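Local coordinates for Non-structural protein 3 (PDB 6LN0) that carries a macro domain and a papain-like protease domain that probably cleaves the viral replicase polyprotein during porcine deltacoronavirus infection, at residues V266-N271 / V417-H422. Numbering follows the deposited sequence.
Sequences VNLFQN and VVATYH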
# COMPACT_ATOMS: atom_id res chain seq x y z
N VAL A 266 26.63 15.22 -8.41
CA VAL A 266 27.45 14.02 -8.59
C VAL A 266 28.83 14.33 -9.16
O VAL A 266 29.80 13.61 -8.89
CB VAL A 266 26.71 13.00 -9.47
CG1 VAL A 266 27.49 11.69 -9.54
CG2 VAL A 266 25.31 12.77 -8.92
N ASN A 267 28.94 15.37 -9.98
CA ASN A 267 30.24 15.65 -10.57
C ASN A 267 31.18 16.33 -9.58
O ASN A 267 32.36 15.99 -9.53
CB ASN A 267 30.08 16.46 -11.85
CG ASN A 267 29.52 15.62 -12.98
OD1 ASN A 267 29.57 14.37 -12.92
ND2 ASN A 267 28.96 16.28 -13.99
N LEU A 268 30.68 17.29 -8.79
CA LEU A 268 31.44 17.77 -7.64
C LEU A 268 31.87 16.61 -6.76
O LEU A 268 33.05 16.50 -6.38
CB LEU A 268 30.61 18.76 -6.84
CG LEU A 268 31.27 19.40 -5.63
CD1 LEU A 268 32.49 20.22 -6.05
CD2 LEU A 268 30.25 20.29 -4.93
N PHE A 269 30.93 15.71 -6.43
CA PHE A 269 31.25 14.63 -5.50
C PHE A 269 32.38 13.77 -6.05
O PHE A 269 33.30 13.40 -5.32
CB PHE A 269 30.01 13.76 -5.21
CG PHE A 269 30.30 12.66 -4.24
CD1 PHE A 269 30.76 11.43 -4.68
CD2 PHE A 269 30.22 12.88 -2.88
CE1 PHE A 269 31.10 10.44 -3.78
CE2 PHE A 269 30.55 11.89 -1.97
CZ PHE A 269 30.97 10.66 -2.43
N GLN A 270 32.34 13.46 -7.35
CA GLN A 270 33.39 12.66 -7.96
C GLN A 270 34.76 13.31 -7.82
O GLN A 270 35.77 12.59 -7.85
CB GLN A 270 33.06 12.41 -9.43
CG GLN A 270 31.91 11.42 -9.65
CD GLN A 270 31.66 11.11 -11.11
OE1 GLN A 270 32.27 10.21 -11.67
NE2 GLN A 270 30.77 11.88 -11.73
N ASN A 271 34.83 14.64 -7.67
CA ASN A 271 36.11 15.32 -7.48
C ASN A 271 36.46 15.54 -6.02
O ASN A 271 37.31 16.38 -5.73
CB ASN A 271 36.12 16.65 -8.23
CG ASN A 271 36.43 16.47 -9.71
OD1 ASN A 271 35.55 16.62 -10.56
ND2 ASN A 271 37.67 16.09 -10.01
N VAL A 417 28.56 31.00 -7.67
CA VAL A 417 29.01 29.68 -7.26
C VAL A 417 28.21 29.30 -6.02
O VAL A 417 27.91 30.17 -5.18
CB VAL A 417 30.54 29.65 -7.02
CG1 VAL A 417 30.89 30.48 -5.82
CG2 VAL A 417 31.03 28.23 -6.82
N VAL A 418 27.78 28.04 -5.95
CA VAL A 418 26.92 27.58 -4.85
C VAL A 418 27.49 26.41 -4.07
O VAL A 418 26.94 26.06 -3.02
CB VAL A 418 25.49 27.25 -5.33
CG1 VAL A 418 24.82 28.52 -5.80
CG2 VAL A 418 25.50 26.16 -6.41
N ALA A 419 28.59 25.81 -4.52
CA ALA A 419 29.28 24.84 -3.70
C ALA A 419 30.71 24.76 -4.20
O ALA A 419 30.95 24.89 -5.40
CB ALA A 419 28.61 23.46 -3.77
N THR A 420 31.65 24.54 -3.28
CA THR A 420 33.07 24.39 -3.60
C THR A 420 33.64 23.26 -2.76
O THR A 420 33.21 23.04 -1.62
CB THR A 420 33.88 25.67 -3.33
OG1 THR A 420 33.62 26.12 -1.99
CG2 THR A 420 33.51 26.79 -4.30
N TYR A 421 34.61 22.55 -3.32
CA TYR A 421 35.36 21.53 -2.59
C TYR A 421 36.78 22.02 -2.35
O TYR A 421 37.47 22.44 -3.29
CB TYR A 421 35.39 20.20 -3.34
CG TYR A 421 36.33 19.23 -2.68
CD1 TYR A 421 36.01 18.67 -1.44
CD2 TYR A 421 37.56 18.92 -3.24
CE1 TYR A 421 36.87 17.80 -0.79
CE2 TYR A 421 38.43 18.04 -2.60
CZ TYR A 421 38.06 17.48 -1.37
OH TYR A 421 38.89 16.61 -0.72
N HIS A 422 37.23 21.96 -1.10
CA HIS A 422 38.53 22.44 -0.67
C HIS A 422 39.34 21.25 -0.16
O HIS A 422 39.10 20.77 0.95
CB HIS A 422 38.39 23.50 0.40
CG HIS A 422 37.39 24.57 0.08
ND1 HIS A 422 37.76 25.81 -0.42
CD2 HIS A 422 36.05 24.61 0.23
CE1 HIS A 422 36.69 26.56 -0.58
NE2 HIS A 422 35.63 25.86 -0.19
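Where the thumb helices of a papain-like protease domain meet its beta-sheet palm, Leu268, near the C-terminal end of helix 260-270, packs against Ala419 and Tyr421 of strand 416-423. Alternate residues of an extended strand face the same side, which is why these two, and not Thr420 between them, turn toward the helix. Leu268 holds CG anti to its own nitrogen (chi1 -178°) and spreads its branched end over the strand: CD2 lies 3.8 Å from Ala419 CB, while CD1 reaches Tyr421 CB at 4.0 Å. Alanine probably suits the first place because its single methyl leaves room for the leucine, and leucine, with two methyls, can serve both strand residues at once. Three residues on, the backbone carbonyl oxygen Asn271 O comes within 3.6 Å of Tyr421 CD2, approaching the ring obliquely. The partly exposed tyrosine thus offers its CB to the apolar contact and its ring to the backbone carbonyl of Asn271. On the far side of the strand, Thr420 OG1 hydrogen-bonds Tyr351 OH. Strand 416-423 runs between strands 376-383 and 391-395, and Leu268 also touches Ile392 of the latter strand and Ile317 of helix 313-322, so its side chain lies between that helix and the sheet.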